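Transcriptional regulator of the TetR/AcrR family (Thermobifida fusca YX, PDB 3DCF) probably binds DNA through a helix-turn-helix motif and regulates transcription, as expected of a repressor of the TetR/AcrR family. Local coordinates at residues H115-L120 with A184-Y188. Sequence-based numbering, arbitrary orientation.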
loop_
_atom_site.group_PDB
_atom_site.type_symbol
_atom_site.label_atom_id
_atom_site.label_comp_id
_atom_site.label_asym_id
_atom_site.label_seq_id
_atom_site.Cartn_x
_atom_site.Cartn_y
_atom_site.Cartn_z
ATOM N N HIS A 115 12.875 7.330 -5.575
ATOM C CA HIS A 115 11.916 6.933 -4.529
ATOM C C HIS A 115 11.830 5.411 -4.359
ATOM O O HIS A 115 11.913 4.913 -3.233
ATOM C CB HIS A 115 10.530 7.547 -4.790
ATOM C CG HIS A 115 9.541 7.303 -3.694
ATOM N ND1 HIS A 115 9.642 7.897 -2.452
ATOM C CD2 HIS A 115 8.421 6.545 -3.657
ATOM C CE1 HIS A 115 8.636 7.502 -1.692
ATOM N NE2 HIS A 115 7.880 6.680 -2.399
ATOM N N THR A 116 11.721 4.696 -5.478
ATOM C CA THR A 116 11.661 3.223 -5.491
ATOM C C THR A 116 12.968 2.592 -5.005
ATOM O O THR A 116 12.926 1.627 -4.241
ATOM C CB THR A 116 11.312 2.682 -6.889
ATOM O OG1 THR A 116 10.242 3.457 -7.444
ATOM C CG2 THR A 116 10.890 1.213 -6.811
ATOM N N ARG A 117 14.113 3.128 -5.462
ATOM C CA ARG A 117 15.456 2.708 -4.980
ATOM C C ARG A 117 15.541 2.831 -3.459
ATOM O O ARG A 117 16.027 1.919 -2.793
ATOM C CB ARG A 117 16.609 3.540 -5.597
ATOM C CG ARG A 117 17.144 3.085 -6.961
ATOM C CD ARG A 117 18.471 3.823 -7.316
ATOM N NE ARG A 117 18.298 5.270 -7.556
ATOM C CZ ARG A 117 19.277 6.191 -7.665
ATOM N NH1 ARG A 117 20.574 5.876 -7.526
ATOM N NH2 ARG A 117 18.951 7.469 -7.894
ATOM N N THR A 118 15.071 3.963 -2.930
ATOM C CA THR A 118 15.065 4.213 -1.486
ATOM C C THR A 118 14.160 3.230 -0.744
ATOM O O THR A 118 14.515 2.820 0.366
ATOM C CB THR A 118 14.651 5.665 -1.148
ATOM O OG1 THR A 118 15.440 6.565 -1.930
ATOM C CG2 THR A 118 14.839 5.982 0.348
ATOM N N ILE A 119 13.013 2.862 -1.343
ATOM C CA ILE A 119 12.083 1.878 -0.735
ATOM C C ILE A 119 12.754 0.492 -0.604
ATOM O O ILE A 119 12.796 -0.075 0.502
ATOM C CB ILE A 119 10.718 1.713 -1.511
ATOM C CG1 ILE A 119 9.893 3.013 -1.579
ATOM C CG2 ILE A 119 9.848 0.639 -0.868
ATOM C CD1 ILE A 119 9.543 3.638 -0.260
ATOM N N LEU A 120 13.287 -0.015 -1.726
ATOM C CA LEU A 120 13.946 -1.347 -1.785
ATOM C C LEU A 120 15.185 -1.487 -0.876
ATOM O O LEU A 120 15.506 -2.599 -0.437
ATOM C CB LEU A 120 14.298 -1.726 -3.236
ATOM C CG LEU A 120 13.133 -1.823 -4.234
ATOM C CD1 LEU A 120 13.673 -2.163 -5.608
ATOM C CD2 LEU A 120 12.051 -2.831 -3.813
ATOM N N ALA A 184 5.054 2.669 -6.365
ATOM C CA ALA A 184 6.444 2.520 -5.900
ATOM C C ALA A 184 6.515 1.965 -4.470
ATOM O O ALA A 184 7.293 1.053 -4.203
ATOM C CB ALA A 184 7.181 3.860 -5.974
ATOM N N ILE A 185 5.688 2.515 -3.574
ATOM C CA ILE A 185 5.634 2.118 -2.151
ATOM C C ILE A 185 5.192 0.656 -1.934
ATOM O O ILE A 185 5.814 -0.058 -1.160
ATOM C CB ILE A 185 4.716 3.090 -1.328
ATOM C CG1 ILE A 185 5.307 4.511 -1.288
ATOM C CG2 ILE A 185 4.527 2.591 0.122
ATOM C CD1 ILE A 185 4.320 5.607 -0.903
ATOM N N TRP A 186 4.172 0.204 -2.662
ATOM C CA TRP A 186 3.599 -1.175 -2.524
ATOM C C TRP A 186 4.613 -2.326 -2.630
ATOM O O TRP A 186 4.358 -3.433 -2.142
ATOM C CB TRP A 186 2.465 -1.385 -3.532
ATOM C CG TRP A 186 1.549 -2.532 -3.235
ATOM C CD1 TRP A 186 1.420 -3.695 -3.944
ATOM C CD2 TRP A 186 0.621 -2.617 -2.147
ATOM N NE1 TRP A 186 0.458 -4.497 -3.367
ATOM C CE2 TRP A 186 -0.045 -3.866 -2.261
ATOM C CE3 TRP A 186 0.287 -1.757 -1.077
ATOM C CZ2 TRP A 186 -1.034 -4.282 -1.347
ATOM C CZ3 TRP A 186 -0.706 -2.172 -0.157
ATOM C CH2 TRP A 186 -1.354 -3.426 -0.308
ATOM N N THR A 187 5.755 -2.057 -3.275
ATOM C CA THR A 187 6.889 -2.990 -3.331
ATOM C C THR A 187 7.294 -3.545 -1.952
ATOM O O THR A 187 7.744 -4.696 -1.892
ATOM C CB THR A 187 8.130 -2.342 -3.974
ATOM O OG1 THR A 187 8.478 -1.164 -3.246
ATOM C CG2 THR A 187 7.884 -1.964 -5.440
ATOM N N TYR A 188 7.117 -2.769 -0.863
ATOM C CA TYR A 188 7.475 -3.252 0.492
ATOM C C TYR A 188 6.662 -4.482 0.926
ATOM O O TYR A 188 7.157 -5.282 1.708
ATOM C CB TYR A 188 7.475 -2.142 1.584
ATOM C CG TYR A 188 6.159 -1.826 2.305
ATOM C CD1 TYR A 188 5.723 -2.598 3.411
ATOM C CD2 TYR A 188 5.382 -0.715 1.940
ATOM C CE1 TYR A 188 4.511 -2.286 4.097
ATOM C CE2 TYR A 188 4.182 -0.392 2.618
ATOM C CZ TYR A 188 3.758 -1.172 3.691
ATOM O OH TYR A 188 2.588 -0.822 4.315
#
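Ile119 fits as a knob into a hole formed by Ala184, Ile185, Thr187 and Tyr188. The contact lies in the all-helical C-terminal domain of this TetR-family protein. It joins helix 104-121 to segment 184-188, where helix 173-185 gives way to the short helix 187-190. No hydrogen bond crosses between the segments. Ile119 CG2 is in van der Waals contact with Thr187 OG1 at 3.3 Å. Leu120 CD2 lies 4.0 Å from Thr187 CB, and the two side chains cross at about a right angle. Ala184 CB packs 3.4 Å from Thr116 OG1, which hydrogen-bonds to Leu112 O in its own helix. With chi1 at 57°, Thr187 OG1 sits between its backbone N and carbonyl carbon. There it donates to Ala184 O at 2.7 Å, nearly in line with the C=O (166°). Replacing Thr187 by alanine removes OG1, which would probably leave Ala184 O without this donor and open a gap beside Ile119 CG2. Ile185 also touches Trp186 of the second subunit, so the contact adjoins the dimer interface. Tyr151 packs edge-to-face with the His115 ring. With CG anti to the backbone N (chi1 -174°), that ring presents its edge to segment 184-188, CD2 3.8 Å from Ala184 CB and NE2 3.5 Å from Ile185 CG1.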